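Local coordinates for protein guanylate kinase (Coxiella burnetii, PDB 3TR0) that catalyses the ATP-dependent phosphorylation of GMP to GDP, probably serving to recycle GMP and, indirectly, cGMP, at residues I38-R43 and D54-E60. Residues are numbered along the deposited sequence; the frame is centred on the assembly and turned at random.
With 5GP (guanosine-5'-monophosphate), chain D.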
ATOM      1  N   ILE A  38      14.737 -12.371  14.462  1.00 20.43           N
ATOM      2  CA  ILE A  38      15.191 -12.261  15.844  1.00 19.56           C
ATOM      3  C   ILE A  38      16.626 -11.759  15.845  1.00 20.00           C
ATOM      4  O   ILE A  38      17.530 -12.420  15.326  1.00 21.11           O
ATOM      5  CB  ILE A  38      15.114 -13.611  16.580  1.00 21.86           C
ATOM      6  CG1 ILE A  38      13.668 -14.111  16.613  1.00 28.05           C
ATOM      7  CG2 ILE A  38      15.675 -13.478  17.987  1.00 24.30           C
ATOM      8  CD1 ILE A  38      12.675 -13.058  17.060  1.00 27.59           C
ATOM      9  N   SER A  39      16.824 -10.578  16.420  1.00 20.12           N
ATOM     10  CA  SER A  39      18.120  -9.909  16.401  1.00 21.08           C
ATOM     11  C   SER A  39      19.104 -10.465  17.420  1.00 31.18           C
ATOM     12  O   SER A  39      18.714 -11.086  18.409  1.00 30.66           O
ATOM     13  CB  SER A  39      17.944  -8.408  16.663  1.00 21.02           C
ATOM     14  OG  SER A  39      17.147  -7.806  15.650  1.00 19.95           O
ATOM     15  N   HIS A  40      20.385 -10.228  17.163  1.00 22.21           N
ATOM     16  CA  HIS A  40      21.427 -10.429  18.159  1.00 24.68           C
ATOM     17  C   HIS A  40      21.650  -9.103  18.876  1.00 27.33           C
ATOM     18  O   HIS A  40      21.550  -8.037  18.266  1.00 27.79           O
ATOM     19  CB  HIS A  40      22.725 -10.892  17.492  1.00 23.03           C
ATOM     20  CG  HIS A  40      22.704 -12.320  17.040  1.00 27.30           C
ATOM     21  ND1 HIS A  40      22.078 -12.727  15.879  1.00 26.43           N
ATOM     22  CD2 HIS A  40      23.248 -13.436  17.581  1.00 30.93           C
ATOM     23  CE1 HIS A  40      22.230 -14.030  15.732  1.00 28.12           C
ATOM     24  NE2 HIS A  40      22.939 -14.486  16.752  1.00 28.40           N
ATOM     25  N   THR A  41      21.941  -9.164  20.171  1.00 27.22           N
ATOM     26  CA  THR A  41      22.184  -7.959  20.953  1.00 28.35           C
ATOM     27  C   THR A  41      23.144  -8.217  22.112  1.00 30.86           C
ATOM     28  O   THR A  41      23.195  -9.317  22.657  1.00 27.00           O
ATOM     29  CB  THR A  41      20.875  -7.378  21.521  1.00 36.62           C
ATOM     30  OG1 THR A  41      21.142  -6.118  22.148  1.00 31.68           O
ATOM     31  CG2 THR A  41      20.267  -8.324  22.540  1.00 31.09           C
ATOM     32  N   THR A  42      23.907  -7.192  22.476  1.00 28.90           N
ATOM     33  CA  THR A  42      24.784  -7.260  23.635  1.00 28.51           C
ATOM     34  C   THR A  42      24.070  -6.668  24.840  1.00 35.51           C
ATOM     35  O   THR A  42      24.577  -6.715  25.960  1.00 34.49           O
ATOM     36  CB  THR A  42      26.091  -6.489  23.408  1.00 30.54           C
ATOM     37  OG1 THR A  42      25.794  -5.108  23.169  1.00 31.84           O
ATOM     38  CG2 THR A  42      26.849  -7.055  22.219  1.00 30.58           C
ATOM     39  N   ARG A  43      22.891  -6.102  24.601  1.00 34.15           N
ATOM     40  CA  ARG A  43      22.084  -5.553  25.680  1.00 35.75           C
ATOM     41  C   ARG A  43      21.814  -6.661  26.692  1.00 35.12           C
ATOM     42  O   ARG A  43      21.387  -7.753  26.325  1.00 33.50           O
ATOM     43  CB  ARG A  43      20.775  -4.976  25.126  1.00 34.91           C
ATOM     44  CG  ARG A  43      20.013  -4.098  26.111  1.00 41.80           C
ATOM     45  CD  ARG A  43      18.937  -4.886  26.828  1.00 34.32           C
ATOM     46  NE  ARG A  43      17.753  -5.056  25.996  1.00 34.18           N
ATOM     47  CZ  ARG A  43      16.877  -6.044  26.135  1.00 33.95           C
ATOM     48  NH1 ARG A  43      17.064  -6.968  27.066  1.00 33.69           N
ATOM     49  NH2 ARG A  43      15.821  -6.111  25.338  1.00 30.42           N
ATOM     50  N   ASP A  54      13.026 -13.226  22.352  1.00 25.09           N
ATOM     51  CA  ASP A  54      13.163 -11.777  22.342  1.00 24.59           C
ATOM     52  C   ASP A  54      14.393 -11.381  21.533  1.00 27.14           C
ATOM     53  O   ASP A  54      14.332 -10.511  20.665  1.00 26.72           O
ATOM     54  CB  ASP A  54      13.273 -11.256  23.774  1.00 24.01           C
ATOM     55  CG  ASP A  54      12.041 -11.575  24.598  1.00 35.48           C
ATOM     56  OD1 ASP A  54      11.101 -10.754  24.603  1.00 39.57           O
ATOM     57  OD2 ASP A  54      12.006 -12.652  25.229  1.00 33.73           O
ATOM     58  N   TYR A  55      15.506 -12.045  21.818  1.00 23.68           N
ATOM     59  CA  TYR A  55      16.753 -11.811  21.108  1.00 22.49           C
ATOM     60  C   TYR A  55      17.609 -13.053  21.213  1.00 34.64           C
ATOM     61  O   TYR A  55      17.315 -13.959  21.994  1.00 26.85           O
ATOM     62  CB  TYR A  55      17.545 -10.672  21.752  1.00 24.34           C
ATOM     63  CG  TYR A  55      17.010  -9.276  21.519  1.00 21.40           C
ATOM     64  CD1 TYR A  55      17.336  -8.568  20.368  1.00 23.46           C
ATOM     65  CD2 TYR A  55      16.216  -8.653  22.467  1.00 25.73           C
ATOM     66  CE1 TYR A  55      16.861  -7.281  20.159  1.00 22.71           C
ATOM     67  CE2 TYR A  55      15.738  -7.371  22.270  1.00 27.38           C
ATOM     68  CZ  TYR A  55      16.062  -6.691  21.114  1.00 21.53           C
ATOM     69  OH  TYR A  55      15.586  -5.416  20.919  1.00 24.68           O
ATOM     70  N   PHE A  56      18.673 -13.083  20.421  1.00 23.64           N
ATOM     71  CA  PHE A  56      19.786 -13.963  20.696  1.00 26.99           C
ATOM     72  C   PHE A  56      20.744 -13.131  21.525  1.00 28.72           C
ATOM     73  O   PHE A  56      21.395 -12.225  21.005  1.00 29.70           O
ATOM     74  CB  PHE A  56      20.462 -14.413  19.403  1.00 35.92           C
ATOM     75  CG  PHE A  56      19.601 -15.292  18.542  1.00 32.10           C
ATOM     76  CD1 PHE A  56      19.366 -16.612  18.897  1.00 35.64           C
ATOM     77  CD2 PHE A  56      19.037 -14.806  17.376  1.00 29.26           C
ATOM     78  CE1 PHE A  56      18.578 -17.425  18.107  1.00 40.35           C
ATOM     79  CE2 PHE A  56      18.251 -15.613  16.583  1.00 27.88           C
ATOM     80  CZ  PHE A  56      18.023 -16.928  16.948  1.00 27.82           C
ATOM     81  N   PHE A  57      20.806 -13.415  22.820  1.00 27.48           N
ATOM     82  CA  PHE A  57      21.628 -12.615  23.712  1.00 28.50           C
ATOM     83  C   PHE A  57      23.066 -13.113  23.714  1.00 30.32           C
ATOM     84  O   PHE A  57      23.333 -14.274  24.018  1.00 31.49           O
ATOM     85  CB  PHE A  57      21.046 -12.621  25.124  1.00 33.04           C
ATOM     86  CG  PHE A  57      19.655 -12.054  25.211  1.00 35.68           C
ATOM     87  CD1 PHE A  57      19.455 -10.698  25.412  1.00 26.47           C
ATOM     88  CD2 PHE A  57      18.547 -12.878  25.094  1.00 28.15           C
ATOM     89  CE1 PHE A  57      18.180 -10.178  25.501  1.00 25.03           C
ATOM     90  CE2 PHE A  57      17.269 -12.361  25.184  1.00 25.06           C
ATOM     91  CZ  PHE A  57      17.086 -11.012  25.390  1.00 24.35           C
ATOM     92  N   ILE A  58      23.988 -12.227  23.357  1.00 34.08           N
ATOM     93  CA  ILE A  58      25.402 -12.572  23.313  1.00 35.34           C
ATOM     94  C   ILE A  58      26.236 -11.459  23.934  1.00 34.98           C
ATOM     95  O   ILE A  58      25.706 -10.405  24.283  1.00 35.74           O
ATOM     96  CB  ILE A  58      25.870 -12.816  21.870  1.00 33.35           C
ATOM     97  CG1 ILE A  58      25.558 -11.602  20.992  1.00 36.37           C
ATOM     98  CG2 ILE A  58      25.195 -14.053  21.301  1.00 34.39           C
ATOM     99  CD1 ILE A  58      26.113 -11.713  19.586  1.00 30.31           C
ATOM    100  N   ASP A  59      27.538 -11.692  24.075  1.00 37.67           N
ATOM    101  CA  ASP A  59      28.422 -10.669  24.626  1.00 37.72           C
ATOM    102  C   ASP A  59      29.109  -9.851  23.535  1.00 41.64           C
ATOM    103  O   ASP A  59      29.005 -10.169  22.348  1.00 41.35           O
ATOM    104  CB  ASP A  59      29.447 -11.276  25.594  1.00 38.11           C
ATOM    105  CG  ASP A  59      30.252 -12.409  24.978  1.00 43.68           C
ATOM    106  OD1 ASP A  59      30.560 -12.357  23.769  1.00 38.83           O
ATOM    107  OD2 ASP A  59      30.590 -13.357  25.717  1.00 53.10           O
ATOM    108  N   GLU A  60      29.793  -8.787  23.946  1.00 38.90           N
ATOM    109  CA  GLU A  60      30.491  -7.899  23.017  1.00 44.45           C
ATOM    110  C   GLU A  60      31.505  -8.641  22.155  1.00 39.27           C
ATOM    111  O   GLU A  60      31.650  -8.353  20.968  1.00 38.16           O
ATOM    112  CB  GLU A  60      31.207  -6.782  23.778  1.00 58.58           C
ATOM    113  CG  GLU A  60      30.422  -5.493  23.896  1.00 75.62           C
ATOM    114  CD  GLU A  60      31.286  -4.338  24.368  1.00 90.17           C
ATOM    115  OE1 GLU A  60      31.368  -3.323  23.646  1.00 96.52           O
ATOM    116  OE2 GLU A  60      31.884  -4.447  25.459  1.00 95.61           O
TER
HETATM  117  P   5GP D 205      15.545  -2.911  23.410  1.00 30.33           P
HETATM  118  O1P 5GP D 205      14.901  -4.274  23.342  1.00 27.75           O
HETATM  119  O2P 5GP D 205      16.899  -2.796  24.058  1.00 26.59           O
HETATM  120  O3P 5GP D 205      14.572  -1.956  24.063  1.00 31.35           O
HETATM  121  O5' 5GP D 205      15.597  -2.282  21.950  1.00 26.25           O
HETATM  122  C5' 5GP D 205      16.370  -1.124  21.682  1.00 26.97           C
HETATM  123  C4' 5GP D 205      16.164  -0.648  20.269  1.00 29.60           C
HETATM  124  O4' 5GP D 205      17.187  -1.204  19.419  1.00 21.49           O
HETATM  125  C3' 5GP D 205      14.869  -1.091  19.608  1.00 30.14           C
HETATM  126  O3' 5GP D 205      13.759  -0.292  19.977  1.00 34.52           O
HETATM  127  C2' 5GP D 205      15.198  -1.023  18.121  1.00 35.69           C
HETATM  128  O2' 5GP D 205      15.003   0.294  17.630  1.00 33.21           O
HETATM  129  C1' 5GP D 205      16.702  -1.321  18.105  1.00 25.60           C
HETATM  130  N9  5GP D 205      17.005  -2.674  17.608  1.00 17.36           N
HETATM  131  C8  5GP D 205      16.634  -3.865  18.094  1.00 16.77           C
HETATM  132  N7  5GP D 205      17.174  -4.835  17.314  1.00 15.47           N
HETATM  133  C5  5GP D 205      17.887  -4.227  16.337  1.00 16.57           C
HETATM  134  C6  5GP D 205      18.648  -4.666  15.258  1.00 19.68           C
HETATM  135  O6  5GP D 205      18.785  -5.890  15.018  1.00 25.37           O
HETATM  136  N1  5GP D 205      19.239  -3.761  14.469  1.00 21.52           N
HETATM  137  C2  5GP D 205      19.112  -2.445  14.691  1.00 21.04           C
HETATM  138  N2  5GP D 205      19.714  -1.540  13.883  1.00 16.75           N
HETATM  139  N3  5GP D 205      18.380  -1.991  15.723  1.00 17.34           N
HETATM  140  C4  5GP D 205      17.773  -2.869  16.548  1.00 17.59           C
HETATM  141  O   HOH W   1      14.947  -9.389  18.103  0.66 11.55           O
HETATM  142  O   HOH W   2      23.326  -9.601  25.700  0.89 29.61           O
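Three backbone hydrogen bonds link 38-43 to 54-60, whose middle residues, His40-Thr41 and Phe56-Phe57, pair as parallel strands: Phe56 N to Ser39 O (2.8 Å), Thr41 N to Phe56 O (3.2 Å) and Ile58 N to Thr41 O (3.1 Å). Phe56 thus bonds through N and O to Ser39 and Thr41, the residues flanking His40, the pattern of a parallel bridge. Water 1 extends it by bridging Ser39 N and Asp54 O.

Side chains separate onto two faces. On one, the His40 and Phe56 rings form an offset stack, planes 26° apart and centroids 4.8 Å apart; the shift leaves Phe56 CB over the imidazole face as a CH-pi contact. Ile38 CG2 packs against Phe56 CE2 at 3.6 Å. On the other, Thr41 CG2 lies over the face of the Tyr55 ring, 3.9 Å from its centroid. Thr41 OG1, turned anti to the backbone N (chi1 -173°), accepts a hydrogen bond from Arg43 N, an ST turn, and is also hydrogen-bonded to His82 O.

Polar ends from both segments meet GMP. Tyr55 OH (2.8 Å) and Arg43 NH2 share phosphate oxygen O1P, Arg43 NE reaches O2P, and Ser39 OG donates to guanine O6 at 2.6 Å. Arg43 bends at chi2 and chi3 to bring its guanidinium edge to the phosphate; NH1 forms a salt bridge with Asp49.

In the mixed sheet of the GMP-binding region, strand 56-57 is outermost and 40-41 lies between it and antiparallel strand 81-86, while Met66 of helix 60-69 touches His40 and Ile58.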